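Local coordinates for suppressor of fused family protein (Neisseria gonorrhoeae, PDB 3K5J) that is of unknown function but resembles the N-terminal domain of human Suppressor of fused, and may bind other proteins, at residues D3-V8 against V55-G60; Q13-H18 against G126-Y131; K17-K22 against F41-N46. One frame throughout, in Å; residues are numbered along the deposited sequence. Where two conformers were deposited one is given.

Contact 1: D3-V8 against V55-G60. With SO4 (sulfate ion), chain B.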
loop_
_atom_site.group_PDB
_atom_site.type_symbol
_atom_site.label_atom_id
_atom_site.label_comp_id
_atom_site.label_asym_id
_atom_site.label_seq_id
_atom_site.Cartn_x
_atom_site.Cartn_y
_atom_site.Cartn_z
ATOM N N ASP A 3 -11.498 -18.556 2.412
ATOM C CA ASP A 3 -10.706 -19.229 1.386
ATOM C C ASP A 3 -9.865 -18.206 0.609
ATOM O O ASP A 3 -8.698 -18.415 0.360
ATOM C CB ASP A 3 -11.571 -20.024 0.397
ATOM C CG ASP A 3 -12.080 -21.362 0.956
ATOM O OD1 ASP A 3 -11.377 -21.954 1.784
ATOM O OD2 ASP A 3 -13.185 -21.761 0.523
ATOM N N TYR A 4 -10.480 -17.090 0.229
ATOM C CA TYR A 4 -9.754 -16.069 -0.524
ATOM C C TYR A 4 -8.608 -15.517 0.339
ATOM O O TYR A 4 -7.492 -15.352 -0.118
ATOM C CB TYR A 4 -10.701 -14.925 -0.966
ATOM C CG TYR A 4 -9.917 -13.819 -1.625
ATOM C CD1 TYR A 4 -9.530 -13.913 -2.944
ATOM C CD2 TYR A 4 -9.519 -12.690 -0.926
ATOM C CE1 TYR A 4 -8.746 -12.966 -3.535
ATOM C CE2 TYR A 4 -8.736 -11.721 -1.526
ATOM C CZ TYR A 4 -8.369 -11.833 -2.820
ATOM O OH TYR A 4 -7.603 -10.876 -3.442
ATOM N N ASN A 5 -8.875 -15.216 1.601
ATOM C CA ASN A 5 -7.840 -14.679 2.462
ATOM C C ASN A 5 -6.660 -15.644 2.603
ATOM O O ASN A 5 -5.486 -15.222 2.670
ATOM C CB ASN A 5 -8.414 -14.349 3.839
ATOM C CG ASN A 5 -9.407 -13.194 3.821
ATOM O OD1 ASN A 5 -9.330 -12.328 2.923
ATOM N ND2 ASN A 5 -10.335 -13.203 4.754
ATOM N N GLN A 6 -6.972 -16.939 2.665
ATOM C CA GLN A 6 -5.925 -17.945 2.759
ATOM C C GLN A 6 -5.114 -17.984 1.452
ATOM O O GLN A 6 -3.886 -18.220 1.508
ATOM C CB GLN A 6 -6.485 -19.307 3.156
ATOM C CG GLN A 6 -5.410 -20.400 3.272
ATOM C CD GLN A 6 -4.398 -20.116 4.333
ATOM O OE1 GLN A 6 -4.743 -19.754 5.457
ATOM N NE2 GLN A 6 -3.125 -20.304 4.007
ATOM N N THR A 7 -5.752 -17.790 0.290
ATOM C CA THR A 7 -4.974 -17.666 -0.961
ATOM C C THR A 7 -3.994 -16.494 -0.899
ATOM O O THR A 7 -2.841 -16.646 -1.287
ATOM C CB THR A 7 -5.818 -17.627 -2.249
ATOM O OG1 THR A 7 -6.435 -16.347 -2.446
ATOM C CG2 THR A 7 -6.824 -18.819 -2.287
ATOM N N VAL A 8 -4.426 -15.366 -0.363
ATOM C CA VAL A 8 -3.540 -14.215 -0.212
ATOM C C VAL A 8 -2.403 -14.541 0.759
ATOM O O VAL A 8 -1.223 -14.294 0.473
ATOM C CB VAL A 8 -4.314 -12.947 0.206
ATOM C CG1 VAL A 8 -3.370 -11.778 0.569
ATOM C CG2 VAL A 8 -5.342 -12.537 -0.861
ATOM N N VAL A 55 -0.362 -5.659 4.158
ATOM C CA VAL A 55 -0.975 -6.024 2.900
ATOM C C VAL A 55 -2.493 -6.217 3.089
ATOM O O VAL A 55 -2.921 -6.882 4.032
ATOM C CB VAL A 55 -0.385 -7.353 2.317
ATOM C CG1 VAL A 55 -1.003 -7.627 0.913
ATOM C CG2 VAL A 55 1.166 -7.339 2.325
ATOM N N SER A 56 -3.307 -5.631 2.212
ATOM C CA SER A 56 -4.743 -5.858 2.261
ATOM C C SER A 56 -5.142 -7.247 1.770
ATOM O O SER A 56 -4.459 -7.814 0.905
ATOM C CB SER A 56 -5.472 -4.799 1.460
ATOM O OG SER A 56 -5.271 -4.890 0.047
ATOM N N SER A 57 -6.305 -7.704 2.221
ATOM C CA SER A 57 -6.868 -8.946 1.715
ATOM C C SER A 57 -8.385 -8.898 1.714
ATOM O O SER A 57 -9.026 -8.909 2.783
ATOM C CB SER A 57 -6.398 -10.128 2.594
ATOM O OG SER A 57 -6.864 -11.382 2.080
ATOM N N GLY A 58 -8.940 -8.817 0.522
ATOM C CA GLY A 58 -10.387 -8.846 0.341
ATOM C C GLY A 58 -10.842 -7.906 -0.769
ATOM O O GLY A 58 -11.864 -8.128 -1.421
ATOM N N ILE A 59 -10.086 -6.841 -1.001
ATOM C CA ILE A 59 -10.409 -5.855 -2.039
ATOM C C ILE A 59 -10.335 -6.516 -3.406
ATOM O O ILE A 59 -11.098 -6.196 -4.309
ATOM C CB ILE A 59 -9.445 -4.602 -1.953
ATOM C CG1 ILE A 59 -9.603 -3.871 -0.604
ATOM C CG2 ILE A 59 -9.640 -3.704 -3.185
ATOM C CD1 ILE A 59 -8.554 -2.865 -0.273
ATOM N N GLY A 60 -9.433 -7.487 -3.541
ATOM C CA GLY A 60 -9.192 -8.092 -4.851
ATOM C C GLY A 60 -10.347 -8.910 -5.397
ATOM O O GLY A 60 -10.464 -9.065 -6.602
HETATM S S SO4 B . -14.360 -16.932 -0.620
HETATM O O1 SO4 B . -13.278 -16.672 0.323
HETATM O O2 SO4 B . -15.026 -15.694 -1.009
HETATM O O3 SO4 B . -13.789 -17.610 -1.787
HETATM O O4 SO4 B . -15.357 -17.827 -0.009
#
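Tyr4, Asn5 and Val8 of the N-terminal helix 2-15 rest on Ser57, Gly58 and Gly60, where strand 52-57 runs through Gly58 and Ile59 into helix 60-63; this is a buried helix-on-sheet contact. The segment 3-8 runs roughly antiparallel to 55-57, at 153°, with their axes 9.0 Å apart at closest approach. Its one direct hydrogen bond is a side-chain pair: Ser57 OG donates to Asn5 OD1 at 2.8 Å, approaching from 34° off the plane of the amide carbonyl. A small hydroxyl suits this place, for Val8 CG2 lies only 3.5 Å from the same Ser57 OG and walls it in with methyl groups. The other arm of the Asn5 amide is used as well, ND2 donating to Asp37 O. Tyr4 has CG anti to its backbone N (chi1 175°), which sends the ring toward Gly58 and Gly60. There the ring edge meets the backbone, CE2 standing 3.6 Å from Gly58 N, and the phenol oxygen OH comes to 3.5 Å from Gly60 CA. Glycine fits both positions: Gly58 has a backbone conformation that disfavours a side chain, and a side chain on Gly60 would point at Tyr4 and run into its OH. That hydroxyl, Gly58 N and Gly60 N all hydrogen-bond to Glu66 OE2, a single carboxylate oxygen that draws the two segments together. At the start of the helix, Tyr4 N donates to O1 of a sulfate ion at 2.8 Å; the ion, probably from the crystallisation liquor, is also bound by Gly1 N and Gln61 NE2. Around this contact, strand 52-57 is paired with 39-43 and 65-71; Asn5 and Val8 also touch Gln39 and Phe41, and Tyr4 and Val8 reach across to Met132 and strand 135-143.

Contact 2: Q13-H18 against G126-Y131. With SO4 (sulfate ion), chain C.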
loop_
_atom_site.group_PDB
_atom_site.type_symbol
_atom_site.label_atom_id
_atom_site.label_comp_id
_atom_site.label_asym_id
_atom_site.label_seq_id
_atom_site.Cartn_x
_atom_site.Cartn_y
_atom_site.Cartn_z
ATOM N N GLN A 13 3.225 -15.771 1.990
ATOM C CA GLN A 13 4.118 -16.684 2.703
ATOM C C GLN A 13 5.140 -17.334 1.748
ATOM O O GLN A 13 6.312 -17.570 2.130
ATOM C CB GLN A 13 3.325 -17.738 3.471
ATOM C CG GLN A 13 4.139 -18.516 4.439
ATOM C CD GLN A 13 4.727 -17.673 5.576
ATOM O OE1 GLN A 13 4.034 -17.455 6.584
ATOM N NE2 GLN A 13 6.009 -17.203 5.448
ATOM N N LYS A 14 4.702 -17.622 0.526
ATOM C CA LYS A 14 5.562 -18.171 -0.545
ATOM C C LYS A 14 6.629 -17.168 -0.960
ATOM O O LYS A 14 7.791 -17.533 -1.220
ATOM C CB LYS A 14 4.707 -18.562 -1.759
ATOM C CG LYS A 14 5.480 -19.061 -2.979
ATOM C CD LYS A 14 4.604 -19.136 -4.204
ATOM C CE LYS A 14 5.445 -19.078 -5.461
ATOM N NZ LYS A 14 6.437 -20.178 -5.472
ATOM N N PHE A 15 6.244 -15.893 -1.037
ATOM C CA PHE A 15 7.180 -14.855 -1.441
ATOM C C PHE A 15 8.204 -14.595 -0.329
ATOM O O PHE A 15 9.395 -14.486 -0.584
ATOM C CB PHE A 15 6.428 -13.575 -1.854
ATOM C CG PHE A 15 7.355 -12.517 -2.360
ATOM C CD1 PHE A 15 7.954 -12.680 -3.573
ATOM C CD2 PHE A 15 7.694 -11.434 -1.605
ATOM C CE1 PHE A 15 8.871 -11.783 -4.012
ATOM C CE2 PHE A 15 8.616 -10.519 -2.066
ATOM C CZ PHE A 15 9.190 -10.719 -3.290
ATOM N N TRP A 16 7.715 -14.518 0.913
ATOM C CA TRP A 16 8.561 -14.369 2.095
ATOM C C TRP A 16 8.600 -15.669 2.918
ATOM O O TRP A 16 8.106 -15.724 4.051
ATOM C CB TRP A 16 8.105 -13.209 2.938
ATOM C CG TRP A 16 8.301 -11.850 2.323
ATOM C CD1 TRP A 16 9.485 -11.199 2.184
ATOM C CD2 TRP A 16 7.291 -10.959 1.827
ATOM N NE1 TRP A 16 9.281 -9.970 1.613
ATOM C CE2 TRP A 16 7.941 -9.788 1.406
ATOM C CE3 TRP A 16 5.921 -11.040 1.681
ATOM C CZ2 TRP A 16 7.261 -8.732 0.835
ATOM C CZ3 TRP A 16 5.233 -9.950 1.103
ATOM C CH2 TRP A 16 5.903 -8.826 0.726
ATOM N N LYS A 17 9.267 -16.691 2.356
ATOM C CA LYS A 17 9.273 -18.050 2.896
ATOM C C LYS A 17 9.785 -18.106 4.336
ATOM O O LYS A 17 9.318 -18.958 5.145
ATOM C CB LYS A 17 10.100 -18.979 1.975
ATOM C CG LYS A 17 10.252 -20.423 2.474
ATOM N N HIS A 18 10.718 -17.216 4.666
ATOM C CA HIS A 18 11.342 -17.269 5.997
ATOM C C HIS A 18 10.951 -16.154 6.923
ATOM O O HIS A 18 11.682 -15.832 7.852
ATOM C CB HIS A 18 12.870 -17.372 5.814
ATOM C CG HIS A 18 13.249 -18.587 5.057
ATOM N ND1 HIS A 18 13.064 -19.846 5.586
ATOM C CD2 HIS A 18 13.662 -18.765 3.780
ATOM C CE1 HIS A 18 13.406 -20.748 4.688
ATOM N NE2 HIS A 18 13.767 -20.123 3.580
ATOM N N GLY A 126 8.932 -7.204 -7.235
ATOM C CA GLY A 126 8.856 -7.839 -8.554
ATOM C C GLY A 126 7.621 -8.694 -8.811
ATOM O O GLY A 126 6.680 -8.759 -8.010
ATOM N N GLN A 127 7.651 -9.379 -9.953
ATOM C CA GLN A 127 6.511 -10.040 -10.485
ATOM C C GLN A 127 6.019 -11.198 -9.638
ATOM O O GLN A 127 4.821 -11.495 -9.645
ATOM C CB GLN A 127 6.806 -10.550 -11.887
ATOM C CG GLN A 127 5.552 -11.019 -12.644
ATOM C CD GLN A 127 5.910 -11.596 -13.968
ATOM O OE1 GLN A 127 6.473 -12.695 -14.042
ATOM N NE2 GLN A 127 5.636 -10.843 -15.028
ATOM N N GLU A 128 6.916 -11.846 -8.888
ATOM C CA GLU A 128 6.480 -12.966 -8.040
ATOM C C GLU A 128 5.482 -12.512 -6.970
ATOM O O GLU A 128 4.598 -13.276 -6.589
ATOM C CB GLU A 128 7.658 -13.663 -7.340
ATOM C CG GLU A 128 7.275 -14.961 -6.595
ATOM C CD GLU A 128 8.456 -15.634 -5.932
ATOM O OE1 GLU A 128 9.580 -15.116 -6.024
ATOM O OE2 GLU A 128 8.235 -16.666 -5.301
ATOM N N LEU A 129 5.626 -11.274 -6.507
ATOM C CA LEU A 129 4.640 -10.681 -5.617
ATOM C C LEU A 129 3.468 -10.063 -6.404
ATOM O O LEU A 129 2.320 -10.212 -6.011
ATOM C CB LEU A 129 5.264 -9.648 -4.705
ATOM C CG LEU A 129 4.269 -9.042 -3.686
ATOM C CD1 LEU A 129 3.777 -10.084 -2.652
ATOM C CD2 LEU A 129 4.891 -7.805 -2.943
ATOM N N GLU A 130 3.759 -9.411 -7.529
ATOM C CA GLU A 130 2.763 -8.687 -8.316
ATOM C C GLU A 130 1.514 -9.503 -8.659
ATOM O O GLU A 130 0.419 -8.972 -8.570
ATOM C CB GLU A 130 3.423 -8.157 -9.598
ATOM C CG GLU A 130 2.538 -7.226 -10.435
ATOM C CD GLU A 130 3.023 -7.083 -11.854
ATOM O OE1 GLU A 130 3.962 -7.810 -12.259
ATOM O OE2 GLU A 130 2.472 -6.203 -12.532
ATOM N N TYR A 131 1.694 -10.738 -9.139
ATOM C CA TYR A 131 0.569 -11.568 -9.596
ATOM C C TYR A 131 0.367 -12.781 -8.748
ATOM O O TYR A 131 1.295 -13.549 -8.500
ATOM C CB TYR A 131 0.787 -12.039 -11.046
ATOM C CG TYR A 131 0.359 -11.017 -12.098
ATOM C CD1 TYR A 131 1.203 -10.004 -12.558
ATOM C CD2 TYR A 131 -0.899 -11.094 -12.674
ATOM C CE1 TYR A 131 0.767 -9.092 -13.512
ATOM C CE2 TYR A 131 -1.341 -10.166 -13.604
ATOM C CZ TYR A 131 -0.505 -9.169 -14.043
ATOM O OH TYR A 131 -0.955 -8.265 -15.007
HETATM S S SO4 C . 12.601 -14.578 2.624
HETATM O O1 SO4 C . 13.799 -14.289 3.433
HETATM O O2 SO4 C . 12.339 -13.407 1.744
HETATM O O3 SO4 C . 12.884 -15.774 1.816
HETATM O O4 SO4 C . 11.529 -14.803 3.569
HETATM O O HOH W 1 9.713 -16.951 -3.244
HETATM O O HOH W 2 11.038 -14.370 -2.934
#
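Phe15 and Leu129 meet face-on: Leu129 CB stands almost exactly over the middle of the phenyl ring, 4.1 Å from its centroid and 3° off the normal, a textbook CH-pi contact. The ring reaches this place because Phe15 CG is anti to its backbone N (chi1 -176°), which throws the side chain off the last turn of helix 2-15 toward the short helix 127-130. The ring uses its edges too. Glu128 lies along one of them, with its carboxyl carbon CD 3.8 Å from Phe15 CD1 and the carboxylate plane turned 87° from the ring. On the other side, Phe15 CD2 points into the face of the Trp16 indole, 3.3 Å above its plane. Trp16 then touches the leucine from another direction, CH2 lying 3.9 Å from Leu129 CD2, while its ring makes edge-to-face pairs with Tyr125 and His19. Leucine suits this spot through its forked end: CD1 and CD2 both reach the indole, at CZ3 and CH2, while CB sits over Phe15. Gly126 takes the N-cap position of the short helix with a positive phi that glycine readily adopts. At the exposed side of the contact, Lys14 and Glu128 cross at about a right angle, and NZ to OE2 is a long salt bridge at 3.9 Å. Both side chains were modelled in two conformers, which makes this pairing doubtful. Water molecules sit between the carboxylate and the carbonyl oxygens of Lys14 and Phe15; the one beside Phe15 is 2.9 Å from Phe15 O and makes a weak bond to Glu128 OE1. With no direct hydrogen bond between the two segments, the chemistry implies that aromatic and aliphatic packing carries the contact, while charge and water probably add a mobile fringe.

Contact 3: K17-K22 against F41-N46. With SO4 (sulfate ion), chain C.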
loop_
_atom_site.group_PDB
_atom_site.type_symbol
_atom_site.label_atom_id
_atom_site.label_comp_id
_atom_site.label_asym_id
_atom_site.label_seq_id
_atom_site.Cartn_x
_atom_site.Cartn_y
_atom_site.Cartn_z
ATOM N N LYS A 17 9.267 -16.691 2.356
ATOM C CA LYS A 17 9.273 -18.050 2.896
ATOM C C LYS A 17 9.785 -18.106 4.336
ATOM O O LYS A 17 9.318 -18.958 5.145
ATOM C CB LYS A 17 10.100 -18.979 1.975
ATOM C CG LYS A 17 10.252 -20.423 2.474
ATOM N N HIS A 18 10.718 -17.216 4.666
ATOM C CA HIS A 18 11.342 -17.269 5.997
ATOM C C HIS A 18 10.951 -16.154 6.923
ATOM O O HIS A 18 11.682 -15.832 7.852
ATOM C CB HIS A 18 12.870 -17.372 5.814
ATOM C CG HIS A 18 13.249 -18.587 5.057
ATOM N ND1 HIS A 18 13.064 -19.846 5.586
ATOM C CD2 HIS A 18 13.662 -18.765 3.780
ATOM C CE1 HIS A 18 13.406 -20.748 4.688
ATOM N NE2 HIS A 18 13.767 -20.123 3.580
ATOM N N HIS A 19 9.773 -15.551 6.683
ATOM C CA HIS A 19 9.255 -14.524 7.577
ATOM C C HIS A 19 7.945 -14.970 8.200
ATOM O O HIS A 19 7.161 -15.689 7.553
ATOM C CB HIS A 19 9.030 -13.200 6.808
ATOM C CG HIS A 19 10.302 -12.492 6.454
ATOM N ND1 HIS A 19 11.161 -12.944 5.469
ATOM C CD2 HIS A 19 10.880 -11.387 6.982
ATOM C CE1 HIS A 19 12.199 -12.128 5.392
ATOM N NE2 HIS A 19 12.062 -11.191 6.309
ATOM N N ASP A 20 7.717 -14.556 9.444
ATOM C CA ASP A 20 6.440 -14.725 10.110
ATOM C C ASP A 20 5.474 -13.645 9.560
ATOM O O ASP A 20 5.882 -12.513 9.305
ATOM C CB ASP A 20 6.587 -14.586 11.620
ATOM C CG ASP A 20 7.474 -15.691 12.214
ATOM O OD1 ASP A 20 7.347 -16.865 11.773
ATOM O OD2 ASP A 20 8.289 -15.362 13.103
ATOM N N ILE A 21 4.218 -14.039 9.410
ATOM C CA ILE A 21 3.150 -13.192 8.926
ATOM C C ILE A 21 1.968 -13.313 9.873
ATOM O O ILE A 21 1.517 -14.429 10.209
ATOM C CB ILE A 21 2.736 -13.563 7.490
ATOM C CG1 ILE A 21 3.939 -13.545 6.547
ATOM C CG2 ILE A 21 1.525 -12.655 7.016
ATOM C CD1 ILE A 21 3.645 -13.956 5.092
ATOM N N LYS A 22 1.477 -12.173 10.342
ATOM C CA LYS A 22 0.347 -12.081 11.265
ATOM C C LYS A 22 -0.867 -11.546 10.521
ATOM O O LYS A 22 -0.750 -10.610 9.745
ATOM C CB LYS A 22 0.646 -11.126 12.445
ATOM C CG LYS A 22 -0.530 -10.929 13.444
ATOM C CD LYS A 22 -0.152 -10.115 14.689
ATOM C CE LYS A 22 -1.255 -10.111 15.736
ATOM N NZ LYS A 22 -0.874 -9.372 16.970
ATOM N N PHE A 41 -2.652 -8.330 6.471
ATOM C CA PHE A 41 -1.521 -9.198 6.847
ATOM C C PHE A 41 -0.286 -8.351 7.064
ATOM O O PHE A 41 -0.041 -7.425 6.315
ATOM C CB PHE A 41 -1.245 -10.258 5.768
ATOM C CG PHE A 41 -2.355 -11.264 5.641
ATOM C CD1 PHE A 41 -2.586 -12.168 6.668
ATOM C CD2 PHE A 41 -3.178 -11.308 4.509
ATOM C CE1 PHE A 41 -3.622 -13.092 6.559
ATOM C CE2 PHE A 41 -4.208 -12.250 4.399
ATOM C CZ PHE A 41 -4.453 -13.121 5.415
ATOM N N GLN A 42 0.467 -8.672 8.119
ATOM C CA GLN A 42 1.695 -7.990 8.508
ATOM C C GLN A 42 2.863 -8.968 8.362
ATOM O O GLN A 42 2.911 -9.996 9.074
ATOM C CB GLN A 42 1.579 -7.547 9.951
ATOM C CG GLN A 42 2.783 -6.872 10.547
ATOM C CD GLN A 42 2.718 -6.856 12.047
ATOM O OE1 GLN A 42 2.602 -7.928 12.671
ATOM N NE2 GLN A 42 2.841 -5.679 12.645
ATOM N N VAL A 43 3.783 -8.652 7.458
ATOM C CA VAL A 43 4.988 -9.422 7.262
ATOM C C VAL A 43 6.039 -8.815 8.221
ATOM O O VAL A 43 6.392 -7.635 8.094
ATOM C CB VAL A 43 5.481 -9.404 5.810
ATOM C CG1 VAL A 43 6.673 -10.346 5.631
ATOM C CG2 VAL A 43 4.335 -9.742 4.819
ATOM N N ILE A 44 6.473 -9.617 9.168
ATOM C CA ILE A 44 7.312 -9.167 10.264
ATOM C C ILE A 44 8.778 -9.306 9.883
ATOM O O ILE A 44 9.204 -10.362 9.405
ATOM C CB ILE A 44 7.001 -10.022 11.508
ATOM C CG1 ILE A 44 5.552 -9.800 11.942
ATOM C CG2 ILE A 44 7.937 -9.691 12.685
ATOM C CD1 ILE A 44 4.973 -10.947 12.809
ATOM N N PRO A 45 9.574 -8.237 10.103
ATOM C CA PRO A 45 10.993 -8.318 9.776
ATOM C C PRO A 45 11.706 -9.363 10.649
ATOM O O PRO A 45 11.368 -9.529 11.832
ATOM C CB PRO A 45 11.504 -6.894 10.057
ATOM C CG PRO A 45 10.538 -6.286 10.971
ATOM C CD PRO A 45 9.212 -6.926 10.636
ATOM N N ASN A 46 12.728 -9.960 10.080
ATOM C CA ASN A 46 13.620 -10.839 10.847
ATOM C C ASN A 46 14.763 -10.088 11.550
ATOM O O ASN A 46 15.364 -10.640 12.461
ATOM C CB ASN A 46 14.209 -11.867 9.924
ATOM C CG ASN A 46 13.225 -12.937 9.526
ATOM O OD1 ASN A 46 12.337 -13.282 10.324
ATOM N ND2 ASN A 46 13.397 -13.497 8.312
HETATM S S SO4 C . 12.601 -14.578 2.624
HETATM O O1 SO4 C . 13.799 -14.289 3.433
HETATM O O2 SO4 C . 12.339 -13.407 1.744
HETATM O O3 SO4 C . 12.884 -15.774 1.816
HETATM O O4 SO4 C . 11.529 -14.803 3.569
HETATM O O HOH W 3 9.622 -12.714 10.645
#
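His19 leans across toward Val43, Ile44 and Asn46, and every atom of its side chain has a neighbour. CB packs on a methyl group, 3.9 Å from Val43 CG1. From CG the ring lies flat under the Asn46 amide: ND2 hovers 3.3 Å above the ring plane, over its centre, and the two planes are only 19° apart. No hydrogen bond joins this pair; instead Asn46 ND2 donates to His18 O at 2.9 Å, with an N-H...O angle of 166°, although it approaches from well above the carbonyl plane. One ring edge presents CD2 to Ile44 O at 3.1 Å. Elsewhere on the rim ND1 donates to O4 of a sulfate ion at 2.7 Å, and His18 N donates to the same oxygen; CE1 lies beside sulfate O4 and O1. NE2 is hydrogen-bonded to Glu50 OE1. Between carboxylate and sulfate the imidazole probably carries a positive charge in this crystal. Beyond this ring the backbones form an antiparallel pairing, strand 21-24 against 39-43 of the mixed sheet. Ile44 N donates to Asp20 O, nearly in line with the carbonyl. Two bonds then close the hydrogen-bonded pair: Lys22 N to Gln42 O at 2.9 Å, and Gln42 N to Lys22 O at 2.8 Å. The neighbouring pair, Ile21 and Val43, is non-hydrogen-bonded; both are beta-branched, which suits extended strands, and their side chains lie side by side, offering apolar surface on the face where Ile21 also meets Leu9 of helix 2-15. Ile21 CG2 reaches Phe41 CB at 3.9 Å. Gln42 points to the other face, where its NE2 is held by Tyr54 and Glu74. A water receives the N-H of Asp20 and donates to Ile44 O and Asn46 OD1.

From the N terminus, the start of helix 2-15 is already committed to contact 1, which closes a loop on strand 52-57. Contact 3, joining 17-22 to 41-46, closes a shorter loop lying wholly within that one. Contact 2 leaves from the end of the same helix but lands at 126-131, so it crosses contact 1 along the chain; it overlaps contact 3 at its start. In space, Phe41 links contacts 1 and 3 by packing against Val8 and Ser57, while Gln13, Trp16 and a shared sulfate bring contacts 2 and 3 together. Contact 1 thus ties the helix to strand 52-57, contact 2 ties its end to helix 127-130, and contact 3 pairs strands 21-24 and 39-43.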